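PDB 1ZCE: hypothetical protein Atu2648 from Agrobacterium tumefaciens str. C58, which is of unknown function but consists largely of an EVE domain, related to the ASCH and PUA domains, and may bind nucleic acid. Local coordinates for residues F12-S15 and W16-K20; R33-Q36 and A37-N40; R42-K45 and I46-G50; Y130-V133 and C134-G138. All coordinates share one frame; numbering follows the deposited sequence.

Following the chain from its N terminus, the four contacts come in series; none nests in or crosses another. Contact 1 starts the helix 16-22 after the loop that leaves strand 4-9. Contact 2 opens the helix 35-42, which packs beside edge strand 122-125, about 21 Å from contact 1 between centres. Contact 3 follows directly in sequence and turns the chain from that helix into strand 49-54, inside the mixed sheet. Contact 4 ends helix 127-136, on the other side of the chain's centre from contact 2. Contacts 3 and 4 meet where Lys49 CB packs 3.9 Å from Tyr130 OH, so the start of strand 49-54 bears on the last helix.

Contact 1 of 4, residues F12-S15 and W16-K20; sequences FKWS and WEMQK
Ser15 and Gln19 are joined by the first-turn backbone bond of helix 16-22, Gln19 N giving its hydrogen to Ser15 O at 2.9 Å as the extended backbone of Trp14 and Ser15 runs into the helix. Ser15 is the N-cap: its OG accepts from Met18 N at 3.3 Å. That hydroxyl stands between its own backbone N and carbonyl carbon (chi1 69°), which turns it back over the start of the helix. The indole of Trp14 then folds against the first turn. Met18, a selenomethionine, lays CB over one face of the six-membered ring, 3.8 Å from its centroid and nearly on the normal, a CH-pi contact; SE lies obliquely to the same ring in a Met-aromatic contact. At the ring edge, Trp14 NE1 sends an almost straight bond (172°) to Gln19 OE1, 2.8 Å away. The oxygen lies in the indole plane, whereas the donor stands above the amide plane, the two planes being 73° apart. Trp16 turns the other way, into the core against Phe52, with NE1 bonded to Asp93, while Gln19 NE2 reaches Ile88 O in a weak bond.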
# COMPACT_ATOMS: atom_id res chain seq x y z
N PHE A 12 11.51 7.73 6.77
CA PHE A 12 12.89 8.21 6.74
C PHE A 12 13.48 7.94 5.35
O PHE A 12 14.32 8.70 4.86
CB PHE A 12 13.70 7.50 7.82
CG PHE A 12 15.10 8.03 7.99
CD1 PHE A 12 16.11 7.64 7.12
CD2 PHE A 12 15.39 8.94 9.00
CE1 PHE A 12 17.41 8.15 7.27
CE2 PHE A 12 16.68 9.45 9.16
CZ PHE A 12 17.68 9.05 8.29
N LYS A 13 13.03 6.86 4.72
CA LYS A 13 13.51 6.47 3.40
C LYS A 13 12.62 7.01 2.29
O LYS A 13 13.09 7.64 1.35
CB LYS A 13 13.58 4.95 3.30
CG LYS A 13 14.68 4.32 4.14
CD LYS A 13 14.66 2.80 4.03
CE LYS A 13 15.90 2.19 4.67
NZ LYS A 13 16.09 2.65 6.07
N TRP A 14 11.32 6.74 2.40
CA TRP A 14 10.36 7.19 1.39
C TRP A 14 9.05 7.55 2.08
O TRP A 14 8.27 6.68 2.46
CB TRP A 14 10.14 6.08 0.36
CG TRP A 14 9.33 6.53 -0.80
CD1 TRP A 14 8.05 6.18 -1.10
CD2 TRP A 14 9.74 7.45 -1.82
NE1 TRP A 14 7.63 6.81 -2.24
CE2 TRP A 14 8.65 7.60 -2.71
CE3 TRP A 14 10.92 8.16 -2.08
CZ2 TRP A 14 8.71 8.44 -3.83
CZ3 TRP A 14 10.98 8.99 -3.19
CH2 TRP A 14 9.88 9.12 -4.05
N SER A 15 8.82 8.85 2.23
CA SER A 15 7.62 9.33 2.90
C SER A 15 6.47 9.60 1.96
O SER A 15 6.64 9.69 0.74
CB SER A 15 7.94 10.63 3.65
OG SER A 15 8.18 11.67 2.72
N TRP A 16 5.29 9.75 2.55
CA TRP A 16 4.08 10.04 1.81
C TRP A 16 4.26 11.36 1.05
O TRP A 16 3.81 11.49 -0.09
CB TRP A 16 2.90 10.14 2.79
CG TRP A 16 1.62 10.60 2.19
CD1 TRP A 16 0.86 11.64 2.61
CD2 TRP A 16 0.94 10.03 1.06
NE1 TRP A 16 -0.26 11.77 1.83
CE2 TRP A 16 -0.24 10.79 0.86
CE3 TRP A 16 1.20 8.96 0.20
CZ2 TRP A 16 -1.15 10.51 -0.16
CZ3 TRP A 16 0.29 8.68 -0.82
CH2 TRP A 16 -0.87 9.46 -0.99
N GLU A 17 4.93 12.33 1.67
CA GLU A 17 5.16 13.61 1.01
C GLU A 17 5.98 13.40 -0.26
O GLU A 17 5.70 13.99 -1.30
CB GLU A 17 5.87 14.58 1.95
CG GLU A 17 5.02 15.05 3.12
CD GLU A 17 3.90 15.99 2.69
OE1 GLU A 17 3.07 16.35 3.55
OE2 GLU A 17 3.86 16.37 1.51
N MSE A 18 7.00 12.55 -0.18
CA MSE A 18 7.84 12.27 -1.34
C MSE A 18 7.02 11.55 -2.41
O MSE A 18 7.19 11.80 -3.60
CB MSE A 18 9.04 11.42 -0.93
CG MSE A 18 10.00 12.12 0.02
SE MSE A 18 11.38 10.95 0.69
CE MSE A 18 12.79 11.40 -0.55
N GLN A 19 6.14 10.66 -1.97
CA GLN A 19 5.29 9.92 -2.89
C GLN A 19 4.40 10.90 -3.65
O GLN A 19 4.30 10.84 -4.88
CB GLN A 19 4.44 8.90 -2.13
CG GLN A 19 3.55 8.04 -3.02
CD GLN A 19 4.35 7.21 -4.01
OE1 GLN A 19 5.21 6.43 -3.62
NE2 GLN A 19 4.07 7.39 -5.29
N LYS A 20 3.75 11.82 -2.93
CA LYS A 20 2.89 12.80 -3.59
C LYS A 20 3.67 13.69 -4.55
O LYS A 20 3.16 14.07 -5.61
CB LYS A 20 2.17 13.67 -2.55
CG LYS A 20 1.12 12.91 -1.76
CD LYS A 20 0.27 13.83 -0.89
CE LYS A 20 1.09 14.48 0.21
NZ LYS A 20 0.21 15.29 1.10

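Contact 2 of 4, residues R33-Q36 and A37-N40; sequences RNYQ and ARNN
Ala37 gives its backbone N-H to Asn34 OD1 at 2.9 Å, the capping bond of Asn34, the N-cap residue of helix 35-42. Asn34 CG lies anti to its own N (chi1 177°), which carries OD1 back over the first turn, Asn34 OD1 also lying 3.7 Å from Ala37 CB. Arg38 follows, its N bonded to Asn34 O, while its side chain runs beside that of Tyr35 in the same direction. Tyr35 CD2 sits over one face of the guanidinium, 3.7 Å from Arg38 NH1, and NH1 lies at the edge of the phenol ring; the two planes are 65° apart. Next, Asn39 bonds through N to Tyr35 O and turns OD1 to Arg38, which grips this one oxygen side-on with NE (3.0 Å) and NH2 (2.9 Å). Asn39 ND2 gives to a water that also accepts weakly from Gln36 NE2. Asn40 closes the segment: ND2 makes a weak, bent bond to Gln36 OE1, 2.8 Å away, with the amides almost perpendicular. Since Arg38 NH1 also donates to Lys82 O, all three guanidinium nitrogens are engaged, and the group's rotation is probably fixed between Asn39 and the loop before strand 84-99.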
# COMPACT_ATOMS: atom_id res chain seq x y z
N ARG A 33 12.22 -7.78 -1.41
CA ARG A 33 12.96 -9.03 -1.50
C ARG A 33 12.26 -10.11 -0.68
O ARG A 33 12.87 -10.85 0.09
CB ARG A 33 14.40 -8.82 -1.00
CG ARG A 33 15.18 -7.76 -1.78
CD ARG A 33 15.43 -8.18 -3.22
NE ARG A 33 16.22 -7.19 -3.97
CZ ARG A 33 15.70 -6.23 -4.73
NH1 ARG A 33 14.39 -6.12 -4.87
NH2 ARG A 33 16.50 -5.38 -5.36
N ASN A 34 10.94 -10.16 -0.85
CA ASN A 34 10.07 -11.11 -0.17
C ASN A 34 9.19 -11.70 -1.26
O ASN A 34 8.53 -10.95 -1.99
CB ASN A 34 9.24 -10.37 0.89
CG ASN A 34 8.26 -11.28 1.61
OD1 ASN A 34 7.24 -11.68 1.06
ND2 ASN A 34 8.57 -11.61 2.86
N TYR A 35 9.17 -13.02 -1.38
CA TYR A 35 8.39 -13.66 -2.43
C TYR A 35 6.90 -13.37 -2.36
O TYR A 35 6.27 -13.08 -3.38
CB TYR A 35 8.62 -15.17 -2.41
CG TYR A 35 10.06 -15.55 -2.70
CD1 TYR A 35 10.84 -16.19 -1.74
CD2 TYR A 35 10.64 -15.26 -3.93
CE1 TYR A 35 12.17 -16.52 -1.99
CE2 TYR A 35 11.96 -15.58 -4.19
CZ TYR A 35 12.72 -16.21 -3.22
OH TYR A 35 14.04 -16.53 -3.48
N GLN A 36 6.31 -13.45 -1.17
CA GLN A 36 4.89 -13.19 -1.03
C GLN A 36 4.52 -11.75 -1.40
O GLN A 36 3.51 -11.52 -2.06
CB GLN A 36 4.43 -13.50 0.39
CG GLN A 36 2.98 -13.13 0.65
CD GLN A 36 2.03 -13.75 -0.36
OE1 GLN A 36 0.95 -13.22 -0.60
NE2 GLN A 36 2.43 -14.87 -0.94
N ALA A 37 5.34 -10.80 -0.97
CA ALA A 37 5.10 -9.39 -1.28
C ALA A 37 5.21 -9.19 -2.79
O ALA A 37 4.39 -8.48 -3.39
CB ALA A 37 6.10 -8.51 -0.55
N ARG A 38 6.22 -9.81 -3.39
CA ARG A 38 6.43 -9.73 -4.83
C ARG A 38 5.22 -10.31 -5.55
O ARG A 38 4.71 -9.74 -6.51
CB ARG A 38 7.67 -10.53 -5.22
CG ARG A 38 7.92 -10.59 -6.72
CD ARG A 38 8.82 -11.76 -7.08
NE ARG A 38 8.15 -13.04 -6.84
CZ ARG A 38 8.72 -14.23 -7.03
NH1 ARG A 38 9.96 -14.31 -7.47
NH2 ARG A 38 8.02 -15.33 -6.79
N ASN A 39 4.75 -11.46 -5.08
CA ASN A 39 3.61 -12.12 -5.69
C ASN A 39 2.35 -11.29 -5.53
O ASN A 39 1.47 -11.32 -6.40
CB ASN A 39 3.43 -13.53 -5.11
CG ASN A 39 4.57 -14.46 -5.48
OD1 ASN A 39 5.37 -14.17 -6.37
ND2 ASN A 39 4.65 -15.60 -4.80
N ASN A 40 2.24 -10.55 -4.43
CA ASN A 40 1.07 -9.70 -4.24
C ASN A 40 1.11 -8.61 -5.32
O ASN A 40 0.08 -8.27 -5.90
CB ASN A 40 1.08 -9.09 -2.83
CG ASN A 40 0.63 -10.08 -1.76
OD1 ASN A 40 0.88 -9.90 -0.57
ND2 ASN A 40 -0.05 -11.14 -2.19
O HOH W 1 2.30 -16.85 -3.41

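Contact 3 of 4, residues R42-K45 and I46-G50; sequences RAMK and IGDKG
Two hydrogen bonds join the ends of a type II beta turn, Lys45 and Asp48. One is the turn's own backbone bond, Asp48 N to Lys45 O at 3.0 Å; the other runs from Lys45 N to Asp48 OD2, also 3.0 Å and nearly straight at 168°, but meeting the carboxylate from above its plane. Asp48 CG lies beside its own backbone N (chi1 -84°), which folds the acid back over the mouth of the turn. Gly47 takes the positive phi (94°) that this turn requires at its third position.

A water adds a second set of links: it donates to Asp48 OD2 at 2.6 Å and to Ala43 O at 2.8 Å, and accepts from Lys45 NZ at 3.1 Å. The lysine thus reaches the carboxylate through water, Lys45 NZ standing 5.4 Å from Asp48 OD2. Packing is slighter, with Met44 CA 3.5 Å from Asp48 OD2, while the selenomethionine side chain of Met44 leads off into the core toward Tyr7 and Val67. With Trp5 NE1 bonded to it as well, Asp48 OD2 takes three donors, Lys45 N, the water and the indole, which probably steadies the carboxylate as an anion.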
# COMPACT_ATOMS: atom_id res chain seq x y z
N ARG A 42 2.46 -8.90 -8.25
CA ARG A 42 2.14 -9.55 -9.52
C ARG A 42 0.64 -9.73 -9.69
O ARG A 42 0.16 -9.89 -10.81
CB ARG A 42 2.82 -10.91 -9.62
CG ARG A 42 4.32 -10.86 -9.78
CD ARG A 42 4.90 -12.25 -9.78
NE ARG A 42 6.34 -12.23 -10.02
CZ ARG A 42 7.09 -13.32 -10.08
NH1 ARG A 42 6.55 -14.52 -9.91
NH2 ARG A 42 8.39 -13.21 -10.31
N ALA A 43 -0.10 -9.73 -8.59
CA ALA A 43 -1.55 -9.91 -8.65
C ALA A 43 -2.29 -8.60 -8.85
O ALA A 43 -3.51 -8.59 -9.01
CB ALA A 43 -2.04 -10.58 -7.37
N MSE A 44 -1.56 -7.49 -8.85
CA MSE A 44 -2.16 -6.17 -9.00
C MSE A 44 -2.46 -5.78 -10.44
O MSE A 44 -1.75 -6.16 -11.36
CB MSE A 44 -1.26 -5.11 -8.37
CG MSE A 44 -1.12 -5.26 -6.88
SE MSE A 44 0.20 -4.06 -6.15
CE MSE A 44 0.22 -4.76 -4.36
N LYS A 45 -3.53 -5.01 -10.60
CA LYS A 45 -3.94 -4.51 -11.90
C LYS A 45 -3.84 -2.99 -11.90
O LYS A 45 -3.83 -2.36 -10.84
CB LYS A 45 -5.38 -4.93 -12.20
CG LYS A 45 -5.59 -6.43 -12.26
CD LYS A 45 -7.02 -6.80 -12.64
CE LYS A 45 -7.25 -8.30 -12.54
NZ LYS A 45 -7.21 -8.78 -11.14
N ILE A 46 -3.75 -2.40 -13.09
CA ILE A 46 -3.68 -0.96 -13.20
C ILE A 46 -4.94 -0.39 -12.55
O ILE A 46 -6.04 -0.88 -12.79
CB ILE A 46 -3.65 -0.52 -14.69
CG1 ILE A 46 -2.34 -0.98 -15.34
CG2 ILE A 46 -3.80 0.99 -14.80
CD1 ILE A 46 -1.10 -0.43 -14.66
N GLY A 47 -4.77 0.62 -11.71
CA GLY A 47 -5.92 1.21 -11.05
C GLY A 47 -6.24 0.65 -9.68
O GLY A 47 -7.04 1.24 -8.95
N ASP A 48 -5.66 -0.49 -9.32
CA ASP A 48 -5.92 -1.07 -8.00
C ASP A 48 -5.51 -0.05 -6.95
O ASP A 48 -4.43 0.54 -7.03
CB ASP A 48 -5.12 -2.35 -7.78
CG ASP A 48 -5.79 -3.58 -8.37
OD1 ASP A 48 -6.86 -3.47 -9.00
OD2 ASP A 48 -5.25 -4.69 -8.19
N LYS A 49 -6.37 0.14 -5.96
CA LYS A 49 -6.13 1.10 -4.89
C LYS A 49 -5.54 0.43 -3.66
O LYS A 49 -5.75 -0.76 -3.42
CB LYS A 49 -7.43 1.80 -4.53
CG LYS A 49 -8.12 2.48 -5.70
CD LYS A 49 -7.25 3.58 -6.30
CE LYS A 49 -7.99 4.38 -7.37
NZ LYS A 49 -8.43 3.56 -8.53
N GLY A 50 -4.79 1.20 -2.89
CA GLY A 50 -4.18 0.65 -1.69
C GLY A 50 -3.78 1.73 -0.70
O GLY A 50 -3.84 2.93 -0.99
O HOH W 2 -5.91 -7.12 -8.92

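Contact 4 of 4, residues Y130-V133 and C134-G138; sequences YLEV and CRMGG
Tyr130 to Val133 hand their carbonyls in order to the amides of Cys134 to Gly137, the last regular bonds of helix 127-136, before a Schellman motif with Gly138 as its C-prime residue, where Gly138 N returns to Arg135 O. One turn on from Tyr130, Cys134 sets SG over a face of the phenol ring, 3.9 Å from the ring centroid and 14° off the normal, displaced toward the hydroxyl-bearing rim. Tyr130 CG lies anti to the backbone N (chi1 176°), which swings the ring along the helix under the sulfur. Elsewhere Arg135 bends back at chi3 into a side-on salt bridge in which Arg135 NH1 (2.8 Å) and NE (3.2 Å) both reach Glu132 OE2. NH1 meets the anti lone pair of Glu132 OE2, NE comes almost head-on to the C-O bond, and the oxygen lies in the guanidinium plane, 55° from the carboxylate's own. Leu131 O sits over the centre of one guanidinium face. OE2 also forms a salt bridge with Lys108 and OE1 a hydrogen bond with Asn106, beyond helix 100-105. Inward, Val133 packs on Phe51 and Val98 of the sheet, and Tyr130 stacks on Tyr4 of strand 4-9 while its hydroxyl bonds Pro143 O.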
# COMPACT_ATOMS: atom_id res chain seq x y z
N TYR A 130 -10.73 -2.30 3.76
CA TYR A 130 -10.41 -1.06 3.08
C TYR A 130 -11.46 0.01 3.39
O TYR A 130 -11.13 1.14 3.74
CB TYR A 130 -10.32 -1.29 1.57
CG TYR A 130 -10.10 -0.04 0.74
CD1 TYR A 130 -11.16 0.57 0.08
CD2 TYR A 130 -8.82 0.51 0.60
CE1 TYR A 130 -10.96 1.70 -0.72
CE2 TYR A 130 -8.61 1.64 -0.20
CZ TYR A 130 -9.69 2.22 -0.85
OH TYR A 130 -9.48 3.32 -1.64
N LEU A 131 -12.74 -0.35 3.26
CA LEU A 131 -13.80 0.61 3.53
C LEU A 131 -13.82 1.06 4.99
O LEU A 131 -14.09 2.23 5.27
CB LEU A 131 -15.16 0.01 3.15
CG LEU A 131 -15.34 -0.24 1.64
CD1 LEU A 131 -16.62 -1.02 1.40
CD2 LEU A 131 -15.38 1.09 0.90
N GLU A 132 -13.54 0.15 5.91
CA GLU A 132 -13.54 0.48 7.33
C GLU A 132 -12.38 1.42 7.69
O GLU A 132 -12.58 2.40 8.40
CB GLU A 132 -13.49 -0.80 8.17
CG GLU A 132 -13.45 -0.58 9.68
CD GLU A 132 -14.72 0.03 10.25
OE1 GLU A 132 -14.76 0.26 11.48
OE2 GLU A 132 -15.69 0.28 9.50
N VAL A 133 -11.18 1.11 7.22
CA VAL A 133 -10.03 1.97 7.50
C VAL A 133 -10.29 3.34 6.88
O VAL A 133 -9.99 4.37 7.49
CB VAL A 133 -8.72 1.36 6.96
CG1 VAL A 133 -7.57 2.36 7.04
CG2 VAL A 133 -8.36 0.12 7.78
N CYS A 134 -10.85 3.37 5.67
CA CYS A 134 -11.14 4.64 5.02
C CYS A 134 -12.14 5.46 5.86
O CYS A 134 -11.94 6.66 6.04
CB CYS A 134 -11.69 4.42 3.61
SG CYS A 134 -10.41 4.04 2.39
N ARG A 135 -13.19 4.81 6.35
CA ARG A 135 -14.17 5.51 7.18
C ARG A 135 -13.50 6.08 8.43
O ARG A 135 -13.73 7.23 8.81
CB ARG A 135 -15.30 4.56 7.63
CG ARG A 135 -16.45 4.41 6.64
CD ARG A 135 -17.59 3.64 7.29
NE ARG A 135 -17.22 2.25 7.56
CZ ARG A 135 -17.30 1.28 6.67
NH1 ARG A 135 -16.94 0.05 6.99
NH2 ARG A 135 -17.77 1.53 5.45
N MSE A 136 -12.66 5.27 9.07
CA MSE A 136 -11.95 5.70 10.26
C MSE A 136 -11.09 6.91 9.91
O MSE A 136 -10.90 7.80 10.73
CB MSE A 136 -11.04 4.58 10.77
CG MSE A 136 -11.78 3.36 11.28
SE MSE A 136 -10.56 1.90 11.57
CE MSE A 136 -9.69 2.54 13.17
N GLY A 137 -10.59 6.93 8.67
CA GLY A 137 -9.75 8.01 8.22
C GLY A 137 -10.46 9.19 7.60
O GLY A 137 -9.82 10.09 7.06
N GLY A 138 -11.79 9.20 7.66
CA GLY A 138 -12.55 10.31 7.11
C GLY A 138 -12.97 10.22 5.66
O GLY A 138 -13.37 11.23 5.07